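Acyl-CoA thioesterase II (Mycobacterium avium subsp. paratuberculosis, PDB 4R9Z) probably hydrolyses fatty acyl-CoA thioesters to free fatty acids and coenzyme A, using a double hot-dog architecture. Local coordinates at residues His63-Arg68 / Ala218-Ser223; Leu249-Gly254 / Lys268-Phe273; Gly39-Ala44 / Val195-Ala200; Ala91-Ala96 / Leu103-Ser108; Ser223-Gly228 / Val264-Gln269. One frame throughout, in Å; residues are numbered along the deposited sequence.

Contact 1: His63-Arg68 / Ala218-Ser223; sequences HTYFLR and AQRDHS
Residues 63-66 and 218-223 pair as antiparallel strands, with axes 4.4 Å apart at their closest and N-to-C directions 168° apart. One strand comes from each thioesterase region, so this pairing is the seam between the two halves of the double hot-dog. Thr64 and His222 form a hydrogen-bonded pair: each backbone N reaches the other's O at 2.8 Å. Two residues on, Phe66 N donates to Arg220 O at 2.7 Å. Here strand 218-223 carries a classic beta bulge, in which Arg220 and Asp221 both face Glu270 of the next strand. The Tyr65 ring runs along Asp221, its plane 54° from that of the carboxylate, with Tyr65 CD1 3.5 Å from Asp221 CB. The polar ends of both go to the second subunit, Tyr65 OH to its Ser61 and Asp221 OD2 to its Trp225 and His63, which places this face at the dimer interface. The ring of Phe66 runs alongside two neighbours, CD2 lying 3.8 Å from Gln219 CB and CE2 3.7 Å from His222 CB, while Ile42 and Ser43 of helix 39-52 also touch it. A bend at chi2 brings the Arg220 guanidinium back to Leu67, whose CD2 lies over one face, offset toward the rim and 4.0 Å from Arg220 NH1. Gln84 and Ser109 of the second subunit bind the same guanidinium. At the other end of the pairing, Ser223 OG meets the edge of the His63 ring near its plane, in a hydrogen bond to ND1 of 2.8 Å and 148° whose donor could be either residue.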
# COMPACT_ATOMS: atom_id res chain seq x y z
N HIS B 63 -2.39 0.03 5.72
CA HIS B 63 -1.01 -0.13 5.30
C HIS B 63 -0.15 -0.39 6.52
O HIS B 63 -0.14 0.40 7.45
CB HIS B 63 -0.54 1.12 4.56
CG HIS B 63 -1.38 1.46 3.37
ND1 HIS B 63 -1.16 0.93 2.12
CD2 HIS B 63 -2.47 2.26 3.25
CE1 HIS B 63 -2.06 1.39 1.28
NE2 HIS B 63 -2.87 2.21 1.94
N THR B 64 0.56 -1.51 6.51
CA THR B 64 1.32 -1.93 7.68
C THR B 64 2.79 -2.16 7.36
O THR B 64 3.11 -2.87 6.41
CB THR B 64 0.73 -3.23 8.27
OG1 THR B 64 -0.69 -3.09 8.43
CG2 THR B 64 1.35 -3.53 9.61
N TYR B 65 3.68 -1.56 8.14
CA TYR B 65 5.11 -1.85 8.04
C TYR B 65 5.54 -2.75 9.18
O TYR B 65 5.27 -2.46 10.33
CB TYR B 65 5.94 -0.56 8.08
CG TYR B 65 6.27 0.01 6.72
CD1 TYR B 65 7.08 -0.69 5.84
CD2 TYR B 65 5.76 1.23 6.32
CE1 TYR B 65 7.37 -0.18 4.60
CE2 TYR B 65 6.05 1.74 5.07
CZ TYR B 65 6.86 1.03 4.22
OH TYR B 65 7.14 1.55 2.98
N PHE B 66 6.24 -3.83 8.86
CA PHE B 66 6.79 -4.68 9.90
C PHE B 66 8.24 -4.31 10.05
O PHE B 66 9.04 -4.50 9.13
CB PHE B 66 6.62 -6.15 9.55
CG PHE B 66 5.22 -6.51 9.19
CD1 PHE B 66 4.22 -6.52 10.15
CD2 PHE B 66 4.89 -6.82 7.88
CE1 PHE B 66 2.92 -6.83 9.82
CE2 PHE B 66 3.59 -7.15 7.53
CZ PHE B 66 2.60 -7.16 8.51
N LEU B 67 8.58 -3.78 11.21
CA LEU B 67 9.86 -3.10 11.39
C LEU B 67 10.85 -3.94 12.15
O LEU B 67 12.03 -4.01 11.80
CB LEU B 67 9.67 -1.76 12.11
CG LEU B 67 8.71 -0.77 11.45
CD1 LEU B 67 8.58 0.48 12.32
CD2 LEU B 67 9.20 -0.42 10.06
N ARG B 68 10.37 -4.57 13.22
CA ARG B 68 11.23 -5.36 14.08
C ARG B 68 10.54 -6.66 14.48
O ARG B 68 9.32 -6.68 14.68
CB ARG B 68 11.64 -4.54 15.31
CG ARG B 68 13.14 -4.43 15.48
CD ARG B 68 13.60 -2.99 15.70
NE ARG B 68 14.08 -2.76 17.06
CZ ARG B 68 15.24 -3.21 17.54
NH1 ARG B 68 16.05 -3.92 16.76
NH2 ARG B 68 15.59 -2.96 18.79
N ALA B 218 11.64 -12.23 5.64
CA ALA B 218 10.90 -11.42 6.60
C ALA B 218 9.97 -10.49 5.84
O ALA B 218 10.36 -9.88 4.84
CB ALA B 218 11.85 -10.63 7.48
N GLN B 219 8.73 -10.39 6.30
CA GLN B 219 7.78 -9.49 5.67
C GLN B 219 8.13 -8.07 6.08
O GLN B 219 8.44 -7.82 7.24
CB GLN B 219 6.35 -9.85 6.08
CG GLN B 219 6.06 -11.34 5.99
CD GLN B 219 4.59 -11.67 5.98
OE1 GLN B 219 3.79 -11.03 6.68
NE2 GLN B 219 4.20 -12.66 5.18
N ARG B 220 8.08 -7.15 5.13
CA ARG B 220 8.46 -5.77 5.39
C ARG B 220 7.24 -4.87 5.46
O ARG B 220 7.12 -4.04 6.36
CB ARG B 220 9.44 -5.27 4.33
CG ARG B 220 9.90 -3.84 4.53
CD ARG B 220 10.48 -3.63 5.91
NE ARG B 220 11.08 -2.31 6.05
CZ ARG B 220 11.75 -1.90 7.12
NH1 ARG B 220 11.89 -2.71 8.16
NH2 ARG B 220 12.28 -0.68 7.17
N ASP B 221 6.32 -5.04 4.52
CA ASP B 221 5.05 -4.33 4.61
C ASP B 221 3.89 -5.10 3.98
O ASP B 221 4.09 -5.98 3.15
CB ASP B 221 5.17 -2.92 4.01
CG ASP B 221 5.68 -2.90 2.58
OD1 ASP B 221 6.91 -3.03 2.38
OD2 ASP B 221 4.86 -2.71 1.65
N HIS B 222 2.68 -4.74 4.40
CA HIS B 222 1.46 -5.37 3.94
C HIS B 222 0.40 -4.31 3.71
O HIS B 222 0.19 -3.44 4.55
CB HIS B 222 0.96 -6.39 4.97
CG HIS B 222 -0.22 -7.19 4.52
ND1 HIS B 222 -0.12 -8.19 3.57
CD2 HIS B 222 -1.52 -7.13 4.87
CE1 HIS B 222 -1.31 -8.72 3.37
NE2 HIS B 222 -2.18 -8.10 4.15
N SER B 223 -0.30 -4.41 2.59
CA SER B 223 -1.31 -3.43 2.21
C SER B 223 -2.58 -4.13 1.77
O SER B 223 -2.52 -5.07 0.98
CB SER B 223 -0.80 -2.52 1.08
OG SER B 223 0.09 -1.53 1.54

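Contact 2: Leu249-Gly254 / Lys268-Phe273; sequences LALASG and KQEMYF
Gln269 O accepts the amide of Ala252, N to O 2.7 Å, and the same oxygen also receives a CA-H...O contact from Leu251 CA at 3.3 Å. The bond is returned from Gln269 N to Ala252 O at 2.8 Å. Two residues along, Ala250 and Met271 repeat the exchange, each N lying 2.9 Å from the other's O, and the two segments run antiparallel at 157°. Apolar contacts gather on the face of Ala250, Ala252 and Met271. A chi1 of 67° places Met271 CG close to both main-chain N and C, and a further bend at chi3 (77°) turns the methyl back along the sheet, so that Met271 CE touches Ala252 CB at 3.6 Å. Ala250 CB approaches Phe273 CE1 at 4.0 Å, and helix 204-211 covers this region through Ala207 and Arg211. On the same face Gln269 leads its amide away from strand 249-254, and its NE2 binds Ala200 O. The other face carries Leu249, Leu251, Lys268 and Glu270. Leu251 CD2 lies against Glu270 CB at 4.0 Å, whereas the Glu270 carboxylate turns to Ser61 of the second subunit through OE1. Lys268, bent at chi2 and chi3, brings its CD against Ala252 O, and its NZ makes a weak hydrogen bond to Ser253 OG at 3.4 Å. Trp225 of the second subunit packs on Leu251, Lys268 and Glu270. Strands 249-258 and 263-272 thus form an antiparallel beta hairpin of the hot-dog sheet, one face covered by helix 204-211 and the other by the second subunit.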
# COMPACT_ATOMS: atom_id res chain seq x y z
N LEU B 249 14.39 -7.74 -2.02
CA LEU B 249 12.99 -7.39 -1.82
C LEU B 249 12.06 -7.94 -2.90
O LEU B 249 12.21 -7.61 -4.07
CB LEU B 249 12.84 -5.87 -1.75
CG LEU B 249 13.52 -5.23 -0.55
CD1 LEU B 249 13.54 -3.73 -0.73
CD2 LEU B 249 12.79 -5.61 0.73
N ALA B 250 11.11 -8.79 -2.50
CA ALA B 250 10.14 -9.33 -3.44
C ALA B 250 8.74 -8.78 -3.19
O ALA B 250 8.34 -8.57 -2.05
CB ALA B 250 10.12 -10.85 -3.36
N LEU B 251 8.00 -8.53 -4.28
CA LEU B 251 6.59 -8.15 -4.18
C LEU B 251 5.66 -9.35 -4.34
O LEU B 251 5.91 -10.25 -5.14
CB LEU B 251 6.22 -7.12 -5.24
CG LEU B 251 6.33 -5.64 -4.90
CD1 LEU B 251 5.75 -4.79 -6.04
CD2 LEU B 251 5.66 -5.31 -3.58
N ALA B 252 4.58 -9.34 -3.58
CA ALA B 252 3.53 -10.34 -3.71
C ALA B 252 2.19 -9.63 -3.88
O ALA B 252 1.98 -8.56 -3.33
CB ALA B 252 3.51 -11.25 -2.49
N SER B 253 1.29 -10.24 -4.65
CA SER B 253 0.04 -9.59 -5.00
C SER B 253 -1.13 -10.55 -4.78
O SER B 253 -1.00 -11.76 -5.01
CB SER B 253 0.07 -9.10 -6.45
OG SER B 253 -1.12 -8.40 -6.78
N GLY B 254 -2.26 -10.03 -4.33
CA GLY B 254 -3.38 -10.88 -4.00
C GLY B 254 -4.75 -10.26 -4.23
O GLY B 254 -4.96 -9.07 -4.03
N LYS B 268 -1.31 -6.20 -1.48
CA LYS B 268 0.09 -6.14 -1.91
C LYS B 268 1.02 -6.33 -0.72
O LYS B 268 0.77 -5.81 0.36
CB LYS B 268 0.39 -4.81 -2.60
CG LYS B 268 1.66 -4.84 -3.44
CD LYS B 268 1.43 -5.53 -4.77
CE LYS B 268 0.68 -4.63 -5.74
NZ LYS B 268 0.40 -5.33 -7.03
N GLN B 269 2.11 -7.06 -0.92
CA GLN B 269 3.05 -7.33 0.16
C GLN B 269 4.49 -7.30 -0.31
O GLN B 269 4.84 -7.87 -1.35
CB GLN B 269 2.74 -8.69 0.80
CG GLN B 269 3.65 -9.03 1.98
CD GLN B 269 3.34 -10.39 2.58
OE1 GLN B 269 4.22 -11.24 2.70
NE2 GLN B 269 2.08 -10.60 2.95
N GLU B 270 5.34 -6.64 0.47
CA GLU B 270 6.77 -6.59 0.17
C GLU B 270 7.51 -7.34 1.26
O GLU B 270 7.24 -7.15 2.45
CB GLU B 270 7.24 -5.14 0.06
CG GLU B 270 8.69 -4.97 -0.37
CD GLU B 270 9.09 -3.50 -0.48
OE1 GLU B 270 8.73 -2.72 0.43
OE2 GLU B 270 9.77 -3.14 -1.47
N MET B 271 8.43 -8.21 0.86
CA MET B 271 9.18 -8.99 1.84
C MET B 271 10.68 -9.02 1.55
O MET B 271 11.10 -8.93 0.39
CB MET B 271 8.62 -10.42 1.91
CG MET B 271 8.83 -11.25 0.65
SD MET B 271 7.60 -12.56 0.52
CE MET B 271 6.16 -11.64 -0.03
N TYR B 272 11.46 -9.15 2.61
CA TYR B 272 12.92 -9.13 2.55
C TYR B 272 13.53 -10.54 2.57
O TYR B 272 13.19 -11.37 3.41
CB TYR B 272 13.47 -8.32 3.72
CG TYR B 272 14.97 -8.28 3.85
CD1 TYR B 272 15.77 -7.75 2.85
CD2 TYR B 272 15.60 -8.75 5.01
CE1 TYR B 272 17.15 -7.71 2.98
CE2 TYR B 272 16.98 -8.71 5.15
CZ TYR B 272 17.75 -8.19 4.13
OH TYR B 272 19.12 -8.15 4.27
N PHE B 273 14.41 -10.80 1.60
CA PHE B 273 15.21 -12.03 1.59
C PHE B 273 16.69 -11.76 1.79
O PHE B 273 17.37 -11.27 0.88
CB PHE B 273 15.02 -12.79 0.27
CG PHE B 273 13.69 -13.47 0.15
CD1 PHE B 273 12.60 -12.80 -0.40
CD2 PHE B 273 13.53 -14.78 0.56
CE1 PHE B 273 11.38 -13.42 -0.52
CE2 PHE B 273 12.31 -15.41 0.44
CZ PHE B 273 11.23 -14.73 -0.09

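Contact 3: Gly39-Ala44 / Val195-Ala200; sequences GGHISA and VAYMSA
The central helices of the double hot-dog, 39-52 and 188-201, meet where Gly40 faces Tyr197 and Ala200. The short segments run antiparallel at 159°, with axes 7.7 Å apart at closest. Gly40, having no side chain, lets the backbones draw together: its CA is 3.5 Å from Ala200 CB, and its O receives a CA-H...O contact from Tyr197 CA, also 3.5 Å long. Tyr197 CG is anti to the backbone N (chi1 -162°), which carries the ring across the neighbouring helix turn. One face of that ring then covers Gly40 O and His41 CA; the latter lies 3.7 Å from the ring centroid, a CH-pi contact. Ala44 CB approaches Tyr197 CD2 at 3.6 Å. At its far end the phenol reaches the edge of the His41 imidazole near its plane, where Tyr197 OH and His41 ND1 share a hydrogen bond of 2.7 Å and 132°, either being a possible donor. Trp158 meets the tyrosine ring edge-to-face, and Val11 and Leu15 of helix 8-15 also touch it. Small residues at the crossing and an aromatic ring reaching across it thus join two antiparallel helices in the interior of a double hot-dog fold.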
# COMPACT_ATOMS: atom_id res chain seq x y z
N GLY B 39 3.51 -11.46 11.00
CA GLY B 39 3.01 -10.18 10.56
C GLY B 39 1.50 -10.11 10.50
O GLY B 39 0.88 -9.22 11.09
N GLY B 40 0.89 -11.08 9.81
CA GLY B 40 -0.55 -11.12 9.64
C GLY B 40 -1.29 -11.05 10.96
O GLY B 40 -2.36 -10.44 11.04
N HIS B 41 -0.72 -11.67 11.98
CA HIS B 41 -1.32 -11.67 13.31
C HIS B 41 -1.26 -10.30 13.97
O HIS B 41 -2.27 -9.80 14.48
CB HIS B 41 -0.62 -12.71 14.19
CG HIS B 41 -1.11 -12.71 15.61
ND1 HIS B 41 -2.28 -13.31 15.99
CD2 HIS B 41 -0.57 -12.18 16.73
CE1 HIS B 41 -2.45 -13.15 17.30
NE2 HIS B 41 -1.42 -12.47 17.77
N ILE B 42 -0.08 -9.69 13.97
CA ILE B 42 0.11 -8.42 14.65
C ILE B 42 -0.60 -7.30 13.89
O ILE B 42 -1.08 -6.35 14.50
CB ILE B 42 1.61 -8.10 14.85
CG1 ILE B 42 1.78 -6.98 15.88
CG2 ILE B 42 2.29 -7.74 13.54
CD1 ILE B 42 3.17 -6.89 16.45
N SER B 43 -0.67 -7.42 12.57
CA SER B 43 -1.34 -6.40 11.76
C SER B 43 -2.86 -6.52 11.90
O SER B 43 -3.58 -5.53 11.78
CB SER B 43 -0.94 -6.49 10.29
OG SER B 43 -1.53 -7.62 9.66
N ALA B 44 -3.34 -7.74 12.12
CA ALA B 44 -4.77 -7.96 12.35
C ALA B 44 -5.20 -7.35 13.68
O ALA B 44 -6.27 -6.76 13.78
CB ALA B 44 -5.09 -9.44 12.31
N VAL B 195 -9.64 -11.47 7.37
CA VAL B 195 -9.26 -11.42 5.97
C VAL B 195 -7.83 -10.90 5.84
O VAL B 195 -6.99 -11.54 5.22
CB VAL B 195 -10.21 -10.52 5.17
CG1 VAL B 195 -9.59 -10.19 3.82
CG2 VAL B 195 -11.54 -11.21 5.00
N ALA B 196 -7.56 -9.76 6.45
CA ALA B 196 -6.21 -9.20 6.46
C ALA B 196 -5.21 -10.17 7.06
O ALA B 196 -4.12 -10.35 6.53
CB ALA B 196 -6.19 -7.88 7.21
N TYR B 197 -5.59 -10.79 8.18
CA TYR B 197 -4.77 -11.79 8.87
C TYR B 197 -4.29 -12.88 7.90
O TYR B 197 -3.10 -13.14 7.79
CB TYR B 197 -5.57 -12.41 10.02
CG TYR B 197 -4.77 -13.13 11.09
CD1 TYR B 197 -3.66 -13.90 10.77
CD2 TYR B 197 -5.15 -13.05 12.43
CE1 TYR B 197 -2.94 -14.56 11.76
CE2 TYR B 197 -4.44 -13.70 13.42
CZ TYR B 197 -3.33 -14.46 13.08
OH TYR B 197 -2.62 -15.11 14.06
N MET B 198 -5.24 -13.51 7.22
CA MET B 198 -4.95 -14.62 6.32
C MET B 198 -4.28 -14.14 5.03
O MET B 198 -3.40 -14.82 4.50
CB MET B 198 -6.23 -15.40 6.03
CG MET B 198 -6.72 -15.35 4.59
SD MET B 198 -5.91 -16.58 3.54
CE MET B 198 -5.74 -17.92 4.70
N SER B 199 -4.67 -12.97 4.55
CA SER B 199 -4.11 -12.40 3.32
C SER B 199 -2.60 -12.20 3.43
O SER B 199 -1.89 -12.22 2.43
CB SER B 199 -4.78 -11.06 3.00
OG SER B 199 -4.35 -10.05 3.90
N ALA B 200 -2.13 -11.96 4.65
CA ALA B 200 -0.72 -11.73 4.88
C ALA B 200 0.09 -13.02 5.02
O ALA B 200 1.15 -13.16 4.40
CB ALA B 200 -0.53 -10.86 6.12

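Contact 4: Ala91-Ala96 / Leu103-Ser108; sequences ARRVTA and LMEAMS
The beta hairpin of strands 89-98 and 101-111 is joined at its middle by Val94 and Ala106, a hydrogen-bonded pair with Val94 N 2.9 Å from Ala106 O and Ala106 N 2.8 Å from Val94 O. Arg92 and Ser108 form the next such pair; Arg92 N reaches Ser108 O at 3.0 Å. Towards the turn, Ala96 N donates to Met104 O at 2.9 Å while Ala96 O accepts from Leu103 N at 2.8 Å. One residue therefore serves two, a classic beta bulge with Leu103 and Met104 both facing Ala96. The chi1 of Met104 (60°) swings its CG onto Ala96 CB at 3.5 Å. In the hot-dog fold this side of the hairpin packs on the helix: Val94 and Ser108 both touch Ala50 of helix 39-52. Arg92, on the same face, turns its guanidinium away from strand 103-108 and forms salt bridges with Glu85 and Asp82. The reverse face bears Arg93, Thr95 and Glu105 and looks to the second subunit. Arg93 CD lies 3.8 Å from Glu105 OE1 within the hairpin. The charged end of Arg93 is engaged between chains instead, NE forming a salt bridge with Glu105 of the second subunit.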
# COMPACT_ATOMS: atom_id res chain seq x y z
N ALA B 91 -9.28 8.24 9.93
CA ALA B 91 -7.95 7.72 9.70
C ALA B 91 -7.26 7.47 11.03
O ALA B 91 -7.42 8.24 11.98
CB ALA B 91 -7.14 8.68 8.86
N ARG B 92 -6.51 6.38 11.11
CA ARG B 92 -5.80 6.03 12.34
C ARG B 92 -4.35 5.65 12.08
O ARG B 92 -4.02 5.13 11.02
CB ARG B 92 -6.50 4.88 13.07
CG ARG B 92 -7.94 5.19 13.45
CD ARG B 92 -7.99 6.27 14.50
NE ARG B 92 -9.36 6.50 14.97
CZ ARG B 92 -10.08 7.55 14.61
NH1 ARG B 92 -9.57 8.46 13.80
NH2 ARG B 92 -11.32 7.70 15.07
N ARG B 93 -3.49 5.94 13.05
CA ARG B 93 -2.15 5.39 13.11
C ARG B 93 -2.12 4.38 14.24
O ARG B 93 -2.70 4.62 15.30
CB ARG B 93 -1.10 6.47 13.36
CG ARG B 93 0.29 5.90 13.62
CD ARG B 93 1.29 6.93 14.15
NE ARG B 93 1.01 8.30 13.73
CZ ARG B 93 1.31 9.37 14.47
NH1 ARG B 93 1.87 9.21 15.66
NH2 ARG B 93 1.04 10.60 14.02
N VAL B 94 -1.49 3.24 14.03
CA VAL B 94 -1.31 2.28 15.11
C VAL B 94 0.15 1.89 15.20
O VAL B 94 0.75 1.49 14.22
CB VAL B 94 -2.17 1.01 14.93
CG1 VAL B 94 -1.86 0.02 16.03
CG2 VAL B 94 -3.64 1.37 14.92
N THR B 95 0.72 2.03 16.39
CA THR B 95 2.10 1.64 16.62
C THR B 95 2.13 0.49 17.61
O THR B 95 1.59 0.60 18.71
CB THR B 95 2.95 2.83 17.12
OG1 THR B 95 2.93 3.88 16.15
CG2 THR B 95 4.39 2.41 17.33
N ALA B 96 2.73 -0.62 17.21
CA ALA B 96 2.82 -1.78 18.10
C ALA B 96 4.20 -1.86 18.75
O ALA B 96 5.22 -1.80 18.07
CB ALA B 96 2.53 -3.05 17.34
N LEU B 103 7.62 -2.54 16.87
CA LEU B 103 7.60 -3.75 16.06
C LEU B 103 6.99 -3.48 14.69
O LEU B 103 7.50 -3.92 13.66
CB LEU B 103 6.81 -4.86 16.76
CG LEU B 103 7.18 -5.18 18.20
CD1 LEU B 103 6.25 -6.26 18.74
CD2 LEU B 103 8.64 -5.61 18.30
N MET B 104 5.87 -2.76 14.70
CA MET B 104 5.22 -2.38 13.46
C MET B 104 4.51 -1.05 13.60
O MET B 104 4.19 -0.62 14.71
CB MET B 104 4.22 -3.46 13.00
CG MET B 104 3.09 -3.77 13.97
SD MET B 104 1.45 -3.80 13.21
CE MET B 104 1.12 -2.06 13.10
N GLU B 105 4.32 -0.38 12.47
CA GLU B 105 3.46 0.80 12.42
C GLU B 105 2.48 0.63 11.27
O GLU B 105 2.84 0.08 10.23
CB GLU B 105 4.27 2.08 12.27
CG GLU B 105 3.41 3.32 12.34
CD GLU B 105 4.12 4.49 12.97
OE1 GLU B 105 4.27 4.50 14.21
OE2 GLU B 105 4.52 5.41 12.22
N ALA B 106 1.25 1.10 11.46
CA ALA B 106 0.22 0.95 10.45
C ALA B 106 -0.64 2.19 10.30
O ALA B 106 -0.85 2.93 11.25
CB ALA B 106 -0.66 -0.23 10.77
N MET B 107 -1.12 2.41 9.08
CA MET B 107 -2.15 3.41 8.87
C MET B 107 -3.39 2.73 8.31
O MET B 107 -3.28 1.75 7.59
CB MET B 107 -1.67 4.52 7.93
CG MET B 107 -0.48 5.29 8.46
SD MET B 107 -0.06 6.67 7.39
CE MET B 107 0.42 5.78 5.91
N SER B 108 -4.55 3.24 8.68
CA SER B 108 -5.80 2.64 8.23
C SER B 108 -6.83 3.73 8.02
O SER B 108 -6.76 4.79 8.63
CB SER B 108 -6.32 1.62 9.24
OG SER B 108 -6.39 2.18 10.54

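Contact 5: Ser223-Gly228 / Val264-Gln269; sequences SVWFHG and VCTVKQ
Backbone bonds join Trp225 and Thr266 as neighbours in the hot-dog sheet, where strand 218-226 lies beside strand 263-272: segments 223-226 and 264-269 run antiparallel at 158°, and each of these two residues donates its N to the other's O at 2.8 Å. Ser223 and Lys268 form a second hydrogen-bonded pair, with Ser223 N 2.8 Å from Lys268 O. Where strand 223-226 ends, Val264 O takes His227 N at 2.8 Å and, weakly, Gly228 N at 3.4 Å. On the other side of strand 263-272, Val264 and Cys265 both face Met256 of strand 249-258, a classic beta bulge. Apolar contacts gather on the face of Val224, Phe226, Cys265 and Val267. Val224 CG1 lies 3.8 Å from Cys265 CB while also resting over one face of the Phe226 ring, and Phe226 CD1 comes within 4.2 Å of the same Cys265 CB. Helix 188-201 covers this side, Val195 touching Cys265 and Ser199 touching both valines. The indole of Trp225 lies on the other face. With CG anti to the carbonyl carbon (chi1 -60°), it extends along the strand, and its edge meets the opposite backbone: CZ3 stands 3.9 Å from Lys268 N and CE3 3.2 Å from Thr266 O, both near the ring plane.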
# COMPACT_ATOMS: atom_id res chain seq x y z
N SER B 223 -0.30 -4.41 2.59
CA SER B 223 -1.31 -3.43 2.21
C SER B 223 -2.58 -4.13 1.77
O SER B 223 -2.52 -5.07 0.98
CB SER B 223 -0.80 -2.52 1.08
OG SER B 223 0.09 -1.53 1.54
N VAL B 224 -3.72 -3.69 2.29
CA VAL B 224 -5.01 -4.27 1.92
C VAL B 224 -6.03 -3.19 1.57
O VAL B 224 -6.22 -2.26 2.33
CB VAL B 224 -5.59 -5.14 3.03
CG1 VAL B 224 -6.88 -5.80 2.56
CG2 VAL B 224 -4.60 -6.19 3.46
N TRP B 225 -6.70 -3.35 0.44
CA TRP B 225 -7.82 -2.49 0.10
C TRP B 225 -9.10 -3.31 0.07
O TRP B 225 -9.22 -4.27 -0.70
CB TRP B 225 -7.58 -1.80 -1.26
CG TRP B 225 -6.35 -0.95 -1.28
CD1 TRP B 225 -6.27 0.39 -1.06
CD2 TRP B 225 -5.01 -1.40 -1.53
NE1 TRP B 225 -4.97 0.81 -1.17
CE2 TRP B 225 -4.17 -0.27 -1.45
CE3 TRP B 225 -4.43 -2.64 -1.81
CZ2 TRP B 225 -2.80 -0.34 -1.64
CZ3 TRP B 225 -3.07 -2.71 -2.00
CH2 TRP B 225 -2.27 -1.56 -1.92
N PHE B 226 -10.06 -2.96 0.89
CA PHE B 226 -11.27 -3.71 1.02
C PHE B 226 -12.30 -3.29 0.01
O PHE B 226 -12.42 -2.15 -0.30
CB PHE B 226 -11.83 -3.59 2.41
CG PHE B 226 -10.95 -4.16 3.46
CD1 PHE B 226 -10.96 -5.50 3.73
CD2 PHE B 226 -10.12 -3.36 4.18
CE1 PHE B 226 -10.17 -6.01 4.69
CE2 PHE B 226 -9.32 -3.88 5.14
CZ PHE B 226 -9.35 -5.20 5.40
N HIS B 227 -13.04 -4.25 -0.49
CA HIS B 227 -13.99 -3.99 -1.53
C HIS B 227 -15.39 -4.31 -1.06
O HIS B 227 -16.23 -3.45 -0.94
CB HIS B 227 -13.64 -4.83 -2.73
CG HIS B 227 -14.46 -4.54 -3.93
ND1 HIS B 227 -15.58 -5.26 -4.25
CD2 HIS B 227 -14.31 -3.63 -4.91
CE1 HIS B 227 -16.10 -4.80 -5.37
NE2 HIS B 227 -15.35 -3.81 -5.79
N GLY B 228 -15.63 -5.56 -0.77
CA GLY B 228 -16.93 -6.02 -0.41
C GLY B 228 -16.75 -6.76 0.86
O GLY B 228 -15.66 -7.00 1.26
N VAL B 264 -13.44 -9.32 -2.48
CA VAL B 264 -13.40 -8.99 -1.06
C VAL B 264 -12.31 -7.97 -0.76
O VAL B 264 -12.56 -6.94 -0.13
CB VAL B 264 -13.17 -10.26 -0.21
CG1 VAL B 264 -12.83 -9.88 1.23
CG2 VAL B 264 -14.41 -11.14 -0.25
N CYS B 265 -11.10 -8.24 -1.23
CA CYS B 265 -9.99 -7.32 -1.02
C CYS B 265 -8.92 -7.44 -2.09
O CYS B 265 -8.77 -8.50 -2.70
CB CYS B 265 -9.38 -7.53 0.36
SG CYS B 265 -8.53 -9.09 0.55
N THR B 266 -8.18 -6.36 -2.29
CA THR B 266 -6.98 -6.36 -3.12
C THR B 266 -5.79 -6.21 -2.18
O THR B 266 -5.88 -5.47 -1.20
CB THR B 266 -6.98 -5.22 -4.16
OG1 THR B 266 -8.20 -5.25 -4.92
CG2 THR B 266 -5.81 -5.36 -5.11
N VAL B 267 -4.70 -6.90 -2.47
CA VAL B 267 -3.60 -7.02 -1.51
C VAL B 267 -2.23 -6.87 -2.17
O VAL B 267 -2.01 -7.34 -3.28
CB VAL B 267 -3.64 -8.38 -0.77
CG1 VAL B 267 -2.57 -8.44 0.30
CG2 VAL B 267 -5.00 -8.63 -0.16
N LYS B 268 -1.31 -6.20 -1.48
CA LYS B 268 0.09 -6.14 -1.91
C LYS B 268 1.02 -6.33 -0.72
O LYS B 268 0.77 -5.81 0.36
CB LYS B 268 0.39 -4.81 -2.60
CG LYS B 268 1.66 -4.84 -3.44
CD LYS B 268 1.43 -5.53 -4.77
CE LYS B 268 0.68 -4.63 -5.74
NZ LYS B 268 0.40 -5.33 -7.03
N GLN B 269 2.11 -7.06 -0.92
CA GLN B 269 3.05 -7.33 0.16
C GLN B 269 4.49 -7.30 -0.31
O GLN B 269 4.84 -7.87 -1.35
CB GLN B 269 2.74 -8.69 0.80
CG GLN B 269 3.65 -9.03 1.98
CD GLN B 269 3.34 -10.39 2.58
OE1 GLN B 269 4.22 -11.24 2.70
NE2 GLN B 269 2.08 -10.60 2.95

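From the N terminus, helix 39-52 opens contact 3 and strand 58-66 opens contact 1. Contact 4 then closes a short hairpin, lying within the long loops of both. The chain goes on to helix 188-201, which completes contact 3, and to strand 218-226, which completes contact 1; the segments of these two alternate, so the loops cross. Helix thus meets helix and strand meets strand between the two thioesterase regions. Contact 5 opens on strand 218-226, sharing Ser223 with contact 1, and contact 2 on strand 249-258; both end on strand 263-272, sharing Lys268 and Gln269. Through Gln269 both also touch contact 3. Contacts 2 and 4, about 19 Å apart between centres, do not touch.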